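Long-range contacts in serine protease pet (Escherichia coli, PDB 4OM9), which is an autotransporter enterotoxin of enteroaggregative strains, a secreted serine protease that probably cleaves host alpha-fodrin: residues A67-H72 with S103-N108; G449-N454 with H474-G479. All coordinates share one frame; numbering follows the deposited sequence.

Interaction 1 of 2, residues A67-H72 with S103-N108; sequences AVTVAH and SIQRLN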
loop_
_atom_site.group_PDB
_atom_site.type_symbol
_atom_site.label_atom_id
_atom_site.label_comp_id
_atom_site.label_asym_id
_atom_site.label_seq_id
_atom_site.Cartn_x
_atom_site.Cartn_y
_atom_site.Cartn_z
ATOM N N ALA A 67 -11.647 -27.921 19.969
ATOM C CA ALA A 67 -11.513 -26.690 20.715
ATOM C C ALA A 67 -11.325 -27.025 22.192
ATOM O O ALA A 67 -11.669 -28.120 22.657
ATOM C CB ALA A 67 -12.713 -25.812 20.526
ATOM N N VAL A 68 -10.800 -26.055 22.922
ATOM C CA VAL A 68 -10.462 -26.219 24.324
ATOM C C VAL A 68 -11.048 -25.065 25.117
ATOM O O VAL A 68 -11.052 -23.912 24.664
ATOM C CB VAL A 68 -8.935 -26.290 24.521
ATOM C CG1 VAL A 68 -8.586 -26.205 25.968
ATOM C CG2 VAL A 68 -8.407 -27.592 23.985
ATOM N N THR A 69 -11.568 -25.380 26.291
ATOM C CA THR A 69 -12.148 -24.379 27.149
ATOM C C THR A 69 -12.072 -24.842 28.624
ATOM O O THR A 69 -11.171 -25.577 29.021
ATOM C CB THR A 69 -13.601 -24.074 26.714
ATOM O OG1 THR A 69 -14.118 -22.972 27.466
ATOM C CG2 THR A 69 -14.545 -25.325 26.852
ATOM N N VAL A 70 -12.997 -24.392 29.444
ATOM C CA VAL A 70 -12.997 -24.834 30.811
ATOM C C VAL A 70 -14.302 -25.603 31.028
ATOM O O VAL A 70 -15.249 -25.421 30.247
ATOM C CB VAL A 70 -12.803 -23.629 31.756
ATOM C CG1 VAL A 70 -13.962 -23.446 32.705
ATOM C CG2 VAL A 70 -11.473 -23.750 32.446
ATOM N N ALA A 71 -14.316 -26.499 32.021
ATOM C CA ALA A 71 -15.422 -27.452 32.218
ATOM C C ALA A 71 -16.687 -26.811 32.771
ATOM O O ALA A 71 -17.784 -27.108 32.293
ATOM C CB ALA A 71 -14.983 -28.620 33.149
ATOM N N HIS A 72 -16.549 -25.937 33.769
ATOM C CA HIS A 72 -17.730 -25.345 34.400
ATOM C C HIS A 72 -18.299 -24.206 33.551
ATOM O O HIS A 72 -19.161 -23.449 34.004
ATOM C CB HIS A 72 -17.414 -24.870 35.832
ATOM C CG HIS A 72 -16.685 -23.561 35.915
ATOM N ND1 HIS A 72 -15.343 -23.431 35.632
ATOM C CD2 HIS A 72 -17.108 -22.333 36.303
ATOM C CE1 HIS A 72 -14.972 -22.174 35.819
ATOM N NE2 HIS A 72 -16.024 -21.490 36.226
ATOM N N SER A 103 -11.288 -28.893 29.671
ATOM C CA SER A 103 -12.281 -29.377 28.726
ATOM C C SER A 103 -11.766 -29.376 27.292
ATOM O O SER A 103 -11.407 -28.334 26.759
ATOM C CB SER A 103 -13.556 -28.544 28.813
ATOM O OG SER A 103 -14.527 -29.033 27.887
ATOM N N ILE A 104 -11.733 -30.561 26.684
ATOM C CA ILE A 104 -11.465 -30.714 25.255
ATOM C C ILE A 104 -12.776 -31.057 24.553
ATOM O O ILE A 104 -13.504 -31.987 24.937
ATOM C CB ILE A 104 -10.394 -31.784 24.959
ATOM C CG1 ILE A 104 -10.260 -32.016 23.453
ATOM C CG2 ILE A 104 -10.738 -33.076 25.615
ATOM C CD1 ILE A 104 -9.755 -30.815 22.673
ATOM N N GLN A 105 -13.070 -30.265 23.533
ATOM C CA GLN A 105 -14.354 -30.267 22.869
ATOM C C GLN A 105 -14.247 -30.793 21.444
ATOM O O GLN A 105 -13.263 -30.519 20.735
ATOM C CB GLN A 105 -14.945 -28.851 22.828
ATOM C CG GLN A 105 -15.335 -28.237 24.169
ATOM C CD GLN A 105 -15.817 -26.801 23.991
ATOM O OE1 GLN A 105 -15.074 -25.941 23.512
ATOM N NE2 GLN A 105 -17.069 -26.545 24.346
ATOM N N ARG A 106 -15.269 -31.547 21.032
ATOM C CA ARG A 106 -15.442 -31.922 19.641
ATOM C C ARG A 106 -16.592 -31.104 19.073
ATOM O O ARG A 106 -17.729 -31.201 19.549
ATOM C CB ARG A 106 -15.734 -33.429 19.496
ATOM C CG ARG A 106 -16.197 -33.863 18.088
ATOM C CD ARG A 106 -15.027 -34.179 17.133
ATOM N NE ARG A 106 -15.509 -34.400 15.771
ATOM C CZ ARG A 106 -14.822 -34.974 14.783
ATOM N NH1 ARG A 106 -13.583 -35.411 14.975
ATOM N NH2 ARG A 106 -15.390 -35.106 13.581
ATOM N N LEU A 107 -16.312 -30.325 18.040
ATOM C CA LEU A 107 -17.339 -29.529 17.400
ATOM C C LEU A 107 -18.020 -30.332 16.291
ATOM O O LEU A 107 -17.423 -31.247 15.727
ATOM C CB LEU A 107 -16.727 -28.235 16.859
ATOM C CG LEU A 107 -16.147 -27.244 17.887
ATOM C CD1 LEU A 107 -15.375 -26.127 17.200
ATOM C CD2 LEU A 107 -17.244 -26.665 18.790
ATOM N N ASN A 108 -19.265 -29.992 15.978
ATOM C CA ASN A 108 -20.035 -30.724 14.963
ATOM C C ASN A 108 -19.414 -30.717 13.541
ATOM O O ASN A 108 -19.640 -31.657 12.785
ATOM C CB ASN A 108 -21.463 -30.170 14.880
ATOM C CG ASN A 108 -21.484 -28.724 14.462
ATOM O OD1 ASN A 108 -20.613 -27.951 14.856
ATOM N ND2 ASN A 108 -22.458 -28.351 13.632
HETATM O O HOH W 1 -17.065 -27.281 28.671
#
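Gln105 N gives its hydrogen to Ala67 O at 2.7 Å, the shortest bond of the contact, and the carbonyl meets the donor almost head-on (C=O...N 165°). The same pair is closed in return by Ala67 N on Gln105 O, a longer bond. At the next hydrogen-bonded pair, Thr69 N reaches Ser103 O at 3.0 Å, whereas the return bond from Ser103 N to Thr69 O is weak; Thr69 O has a second donor in Thr227 OG1. Between these two rungs Val68 and Ile104 form a non-hydrogen-bonded pair, where CD1 of Ile104 meets CG2 of Val68 at 3.7 Å, and Ile104 also packs on helix 247-255. Strands 66-70 and 102-107 are antiparallel neighbours in a beta-sheet of the chymotrypsin-like protease domain (clan PA). Beyond strand 66-70 comes His72, whose N bonds Asp101 OD1 and whose side chain touches Ser208, a grouping consistent with the catalytic triad of such proteases. On the face of Ala67 and Thr69, the Thr69 methyl sits over a face of the Gln105 amide, CG2 3.4 Å from OE1. Thr69 OG1, anti to the backbone N (chi1 -173°), bonds Ala58 O instead, and Gln105 NE2 is held by Gln92 OE1 and Ala80 O, which fixes the amide. Where the strands part, a water bridges Val70 O, to which it donates at 3.0 Å, and Ser103 OG at 3.2 Å.

Interaction 2 of 2, residues G449-N454 with H474-G479; sequences GTTITN and HGNVDG
The side-chain amide of Asn476 meets Thr451 at its edge: ND2 points straight at Thr451 OG1 (3.1 Å, 171°), which lies in the amide plane. Thr450 O sits over one face of the amide at the ND2 end, too badly angled to bond there; it takes the backbone Asn476 N instead, at 2.6 Å. Further hydrogen bonds, ND2 to Ser448 O and OD1 to Asp501 N, fix the rotation of the group. The second flat group, the Asp478 carboxylate, has the Thr451 methyl over a face, CG2 3.8 Å from OD1, while Thr453 OG1 donates to OD1 at 2.8 Å nearly along the C-O bond. Its chi1 of 69° sets the Asp478 carboxylate between backbone N and carbonyl carbon, turned toward the threonines. Behind this polar row the backbones run parallel, in register Thr451 to Asn476 and Ile452 to Val477. Ile452 N bonds Asn476 O at 3.0 Å and Asp478 N bonds Ile452 O at 3.3 Å, the ladder between successive coils of a right-handed beta-helix. Ile452 and Val477 point to the other face and both pack on Leu463 of strand 461-465. With a hydroxyl donor on Asp478 OD1 and a weak, long ion pair from that oxygen to Lys430, the carboxylate is probably kept ionised.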
loop_
_atom_site.group_PDB
_atom_site.type_symbol
_atom_site.label_atom_id
_atom_site.label_comp_id
_atom_site.label_asym_id
_atom_site.label_seq_id
_atom_site.Cartn_x
_atom_site.Cartn_y
_atom_site.Cartn_z
ATOM N N GLY A 449 -5.574 -9.655 2.576
ATOM C CA GLY A 449 -5.219 -11.060 2.636
ATOM C C GLY A 449 -5.656 -11.776 1.356
ATOM O O GLY A 449 -5.153 -12.856 1.043
ATOM N N THR A 450 -6.589 -11.165 0.627
ATOM C CA THR A 450 -7.091 -11.700 -0.633
ATOM C C THR A 450 -6.234 -11.273 -1.832
ATOM O O THR A 450 -5.880 -10.094 -1.980
ATOM C CB THR A 450 -8.552 -11.244 -0.892
ATOM O OG1 THR A 450 -9.405 -11.765 0.129
ATOM C CG2 THR A 450 -9.044 -11.705 -2.253
ATOM N N THR A 451 -5.909 -12.236 -2.687
ATOM C CA THR A 451 -5.233 -11.937 -3.931
ATOM C C THR A 451 -5.884 -12.709 -5.081
ATOM O O THR A 451 -6.245 -13.895 -4.953
ATOM C CB THR A 451 -3.742 -12.281 -3.865
ATOM O OG1 THR A 451 -3.169 -11.693 -2.690
ATOM C CG2 THR A 451 -3.014 -11.758 -5.116
ATOM N N ILE A 452 -6.067 -12.010 -6.194
ATOM C CA ILE A 452 -6.515 -12.632 -7.431
ATOM C C ILE A 452 -5.301 -12.710 -8.302
ATOM O O ILE A 452 -4.631 -11.712 -8.516
ATOM C CB ILE A 452 -7.639 -11.839 -8.094
ATOM C CG1 ILE A 452 -8.884 -11.877 -7.193
ATOM C CG2 ILE A 452 -7.921 -12.367 -9.504
ATOM C CD1 ILE A 452 -10.044 -11.015 -7.666
ATOM N N THR A 453 -4.979 -13.908 -8.757
ATOM C CA THR A 453 -3.744 -14.131 -9.492
ATOM C C THR A 453 -3.968 -14.959 -10.750
ATOM O O THR A 453 -5.096 -15.326 -11.083
ATOM C CB THR A 453 -2.701 -14.850 -8.618
ATOM O OG1 THR A 453 -1.426 -14.786 -9.270
ATOM C CG2 THR A 453 -3.106 -16.346 -8.398
ATOM N N ASN A 454 -2.887 -15.254 -11.453
ATOM C CA ASN A 454 -2.946 -16.227 -12.525
ATOM C C ASN A 454 -1.603 -16.910 -12.703
ATOM O O ASN A 454 -0.655 -16.306 -13.198
ATOM C CB ASN A 454 -3.382 -15.586 -13.830
ATOM C CG ASN A 454 -3.245 -16.533 -15.006
ATOM O OD1 ASN A 454 -3.453 -17.733 -14.861
ATOM N ND2 ASN A 454 -2.856 -16.006 -16.169
ATOM N N HIS A 474 -10.376 -4.222 -1.732
ATOM C CA HIS A 474 -9.401 -4.248 -0.655
ATOM C C HIS A 474 -8.291 -5.283 -0.899
ATOM O O HIS A 474 -7.287 -5.290 -0.194
ATOM C CB HIS A 474 -10.076 -4.565 0.680
ATOM C CG HIS A 474 -10.922 -3.456 1.248
ATOM N ND1 HIS A 474 -10.430 -2.196 1.531
ATOM C CD2 HIS A 474 -12.211 -3.466 1.675
ATOM C CE1 HIS A 474 -11.395 -1.460 2.065
ATOM N NE2 HIS A 474 -12.479 -2.206 2.164
ATOM N N GLY A 475 -8.482 -6.180 -1.866
ATOM C CA GLY A 475 -7.541 -7.274 -2.087
ATOM C C GLY A 475 -6.416 -6.948 -3.060
ATOM O O GLY A 475 -6.253 -5.793 -3.481
ATOM N N ASN A 476 -5.641 -7.959 -3.448
ATOM C CA ASN A 476 -4.535 -7.720 -4.370
ATOM C C ASN A 476 -4.705 -8.357 -5.758
ATOM O O ASN A 476 -5.658 -9.093 -6.018
ATOM C CB ASN A 476 -3.223 -8.211 -3.767
ATOM C CG ASN A 476 -3.075 -7.830 -2.317
ATOM O OD1 ASN A 476 -2.977 -6.649 -1.986
ATOM N ND2 ASN A 476 -3.058 -8.837 -1.432
ATOM N N VAL A 477 -3.766 -8.025 -6.641
ATOM C CA VAL A 477 -3.612 -8.650 -7.937
ATOM C C VAL A 477 -2.131 -8.903 -8.187
ATOM O O VAL A 477 -1.295 -8.001 -8.018
ATOM C CB VAL A 477 -4.169 -7.766 -9.102
ATOM C CG1 VAL A 477 -3.877 -8.415 -10.453
ATOM C CG2 VAL A 477 -5.652 -7.518 -8.938
ATOM N N ASP A 478 -1.792 -10.113 -8.603
ATOM C CA ASP A 478 -0.465 -10.330 -9.147
ATOM C C ASP A 478 -0.520 -11.492 -10.131
ATOM O O ASP A 478 -1.600 -11.957 -10.484
ATOM C CB ASP A 478 0.570 -10.555 -8.033
ATOM C CG ASP A 478 0.392 -11.879 -7.301
ATOM O OD1 ASP A 478 -0.421 -12.731 -7.710
ATOM O OD2 ASP A 478 1.104 -12.081 -6.301
ATOM N N GLY A 479 0.642 -11.951 -10.577
ATOM C CA GLY A 479 0.693 -12.968 -11.607
ATOM C C GLY A 479 0.350 -12.458 -12.999
ATOM O O GLY A 479 0.379 -11.250 -13.271
#

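How the interactions relate
Both contacts are buried pairings of neighbouring strands, but they hold different parts of the protein: interaction 1 lies within the protease domain, interaction 2 within the beta-helical stalk. Their centres are about 36 Å apart, their nearest atoms about 23 Å, and they follow one another along the chain. In interaction 1 the strands run antiparallel and the direct hydrogen bonds between them are all backbone to backbone, polar side chains being engaged by surrounding residues. In interaction 2 the strands are parallel, and side-chain bonds join equivalent positions of stacked coils on a partly exposed face, opposite an apolar one. Interaction 1 leads into the probable catalytic residues, whereas interaction 2 is structural stacking of coils.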